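Local coordinates for putative PII-like nitrogen regulatory protein (PDB 3CE8), which is of unknown function but resembles the trimeric PII-like nitrogen regulatory proteins in its fold and may share a regulatory role, at residues Q24-I29 against F81-P86. Sequence-based numbering, arbitrary orientation. Where two conformers were deposited one is given.
With EDO (1,2-ethanediol), chain E.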
loop_
_atom_site.group_PDB
_atom_site.type_symbol
_atom_site.label_atom_id
_atom_site.label_comp_id
_atom_site.label_asym_id
_atom_site.label_seq_id
_atom_site.Cartn_x
_atom_site.Cartn_y
_atom_site.Cartn_z
ATOM N N GLN A 24 11.579 -4.611 -5.798
ATOM C CA GLN A 24 11.163 -3.860 -4.630
ATOM C C GLN A 24 10.224 -2.745 -5.078
ATOM O O GLN A 24 10.204 -2.379 -6.241
ATOM C CB GLN A 24 12.386 -3.358 -3.864
ATOM C CG GLN A 24 13.305 -2.516 -4.685
ATOM C CD GLN A 24 14.523 -2.047 -3.909
ATOM O OE1 GLN A 24 14.999 -2.748 -2.999
ATOM N NE2 GLN A 24 15.049 -0.844 -4.280
ATOM N N LEU A 25 9.420 -2.262 -4.150
ATOM C CA LEU A 25 8.411 -1.254 -4.449
ATOM C C LEU A 25 8.783 0.142 -3.963
ATOM O O LEU A 25 9.014 0.336 -2.799
ATOM C CB LEU A 25 7.080 -1.687 -3.795
ATOM C CG LEU A 25 5.820 -0.915 -4.163
ATOM C CD1 LEU A 25 5.500 -1.207 -5.627
ATOM C CD2 LEU A 25 4.634 -1.244 -3.206
ATOM N N LEU A 26 8.874 1.099 -4.863
ATOM C CA LEU A 26 9.078 2.490 -4.448
ATOM C C LEU A 26 7.740 3.145 -4.296
ATOM O O LEU A 26 6.903 3.076 -5.188
ATOM C CB LEU A 26 9.884 3.296 -5.473
ATOM C CG LEU A 26 10.003 4.803 -5.228
ATOM C CD1 LEU A 26 10.829 5.142 -3.990
ATOM C CD2 LEU A 26 10.656 5.358 -6.461
ATOM N N VAL A 27 7.521 3.700 -3.117
ATOM C CA VAL A 27 6.299 4.473 -2.831
ATOM C C VAL A 27 6.747 5.898 -2.621
ATOM O O VAL A 27 7.663 6.198 -1.841
ATOM C CB VAL A 27 5.524 4.012 -1.590
ATOM C CG1 VAL A 27 4.324 4.942 -1.379
ATOM C CG2 VAL A 27 5.099 2.550 -1.752
ATOM N N LEU A 28 6.082 6.763 -3.363
ATOM C CA LEU A 28 6.429 8.195 -3.459
ATOM C C LEU A 28 5.191 9.063 -3.299
ATOM O O LEU A 28 4.207 8.869 -4.002
ATOM C CB LEU A 28 7.081 8.412 -4.838
ATOM C CG LEU A 28 7.410 9.822 -5.304
ATOM C CD1 LEU A 28 8.524 10.462 -4.474
ATOM C CD2 LEU A 28 7.801 9.729 -6.765
ATOM N N ILE A 29 5.237 9.970 -2.325
ATOM C CA ILE A 29 4.120 10.885 -2.037
ATOM C C ILE A 29 4.488 12.236 -2.621
ATOM O O ILE A 29 5.227 13.010 -2.021
ATOM C CB ILE A 29 3.812 10.989 -0.523
ATOM C CG1 ILE A 29 3.620 9.590 0.066
ATOM C CG2 ILE A 29 2.590 11.828 -0.266
ATOM C CD1 ILE A 29 2.690 8.736 -0.749
ATOM N N PHE A 81 2.286 7.419 -5.859
ATOM C CA PHE A 81 2.860 6.575 -6.887
ATOM C C PHE A 81 3.444 5.341 -6.254
ATOM O O PHE A 81 4.051 5.395 -5.190
ATOM C CB PHE A 81 4.025 7.280 -7.607
ATOM C CG PHE A 81 3.608 8.394 -8.570
ATOM C CD1 PHE A 81 3.452 9.698 -8.130
ATOM C CD2 PHE A 81 3.425 8.132 -9.924
ATOM C CE1 PHE A 81 3.097 10.691 -9.012
ATOM C CE2 PHE A 81 3.054 9.126 -10.799
ATOM C CZ PHE A 81 2.897 10.401 -10.353
ATOM N N GLU A 82 3.243 4.228 -6.932
ATOM C CA GLU A 82 3.864 2.962 -6.557
ATOM C C GLU A 82 4.538 2.399 -7.790
ATOM O O GLU A 82 3.904 2.200 -8.838
ATOM C CB GLU A 82 2.854 1.986 -5.960
ATOM C CG GLU A 82 2.329 2.462 -4.625
ATOM C CD GLU A 82 1.538 1.424 -3.855
ATOM O OE1 GLU A 82 1.277 0.304 -4.341
ATOM O OE2 GLU A 82 1.197 1.736 -2.714
ATOM N N ILE A 83 5.842 2.191 -7.631
ATOM C CA ILE A 83 6.739 1.787 -8.706
ATOM C C ILE A 83 7.631 0.592 -8.387
ATOM O O ILE A 83 8.624 0.659 -7.670
ATOM C CB ILE A 83 7.643 2.979 -9.094
ATOM C CG1 ILE A 83 6.777 4.225 -9.306
ATOM C CG2 ILE A 83 8.522 2.673 -10.334
ATOM C CD1 ILE A 83 7.488 5.450 -8.909
HETATM N N MSE A 84 7.212 -0.518 -8.948
HETATM C CA MSE A 84 7.938 -1.771 -8.849
HETATM C C MSE A 84 9.135 -1.623 -9.773
HETATM O O MSE A 84 9.013 -1.159 -10.916
HETATM C CB MSE A 84 7.084 -2.972 -9.278
HETATM C CG MSE A 84 7.776 -4.300 -9.052
HETATM SE SE MSE A 84 7.775 -4.731 -7.178
HETATM C CE MSE A 84 5.864 -4.643 -6.873
ATOM N N HIS A 85 10.289 -2.005 -9.252
ATOM C CA HIS A 85 11.532 -1.906 -9.975
ATOM C C HIS A 85 12.584 -2.840 -9.405
ATOM O O HIS A 85 12.518 -3.209 -8.236
ATOM C CB HIS A 85 12.056 -0.469 -9.862
ATOM C CG HIS A 85 12.420 -0.070 -8.459
ATOM N ND1 HIS A 85 11.473 0.299 -7.516
ATOM C CD2 HIS A 85 13.621 0.001 -7.836
ATOM C CE1 HIS A 85 12.081 0.564 -6.368
ATOM N NE2 HIS A 85 13.382 0.385 -6.530
ATOM N N PRO A 86 13.559 -3.225 -10.233
ATOM C CA PRO A 86 14.659 -4.014 -9.727
ATOM C C PRO A 86 15.554 -3.217 -8.770
ATOM O O PRO A 86 15.905 -2.058 -9.014
ATOM C CB PRO A 86 15.448 -4.397 -10.990
ATOM C CG PRO A 86 14.706 -3.827 -12.182
ATOM C CD PRO A 86 13.725 -2.832 -11.649
HETATM C C1 EDO E . 3.352 -1.255 -9.454
HETATM O O1 EDO E . 2.243 -0.353 -9.541
HETATM C C2 EDO E . 3.633 -1.919 -10.791
HETATM O O2 EDO E . 4.807 -1.221 -11.157
#
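The H85 imidazole ring meets strand 24-29 mainly by its edge: L26 N lies in the ring plane, and CE1 touches L26 CB at 3.6 Å. Q24 approaches the ring obliquely, its amide plane turned 78° from the imidazole. Q24 NE2 donates to H85 NE2 over 3.1 Å, in the plane of its own amide but 32° out of the ring plane, and has a second acceptor in Q90 OE1. Through its other nitrogen, ND1, the H85 ring donates to I83 O at 2.9 Å, with the oxygen in the ring plane. A chi1 of 65° tucks CG above its own backbone and turns the ring toward strand 24-29, bringing ND1 to that oxygen. I83 O thus takes two donors from opposite faces of its plane, H85 ND1 and L26 N, the latter at 2.9 Å.

Around this polar end the antiparallel register runs unbroken, with hydrogen-bonded pairs Q24-H85, L26-I83 and L28-F81, although L26 N approaches I83 O from well above the carbonyl plane. Beside H85, L26 CD2 and I83 CD1 lie alongside each other at 4.0 Å; L93, L94 and L97 of helix 90-100 pack on L26. On the opposite face of the sheet the E82 chain runs beside V27 and turns its carboxylate past L25 CD2; W109 of a second subunit packs on E82. These are the two central strands of a ferredoxin-like sheet, one face toward the helices and the other toward the subunit interface. With ND1 donating and NE2 accepting, the bonds are consistent with a neutral H85 protonated on ND1, its ring rotation fixed from both nitrogens.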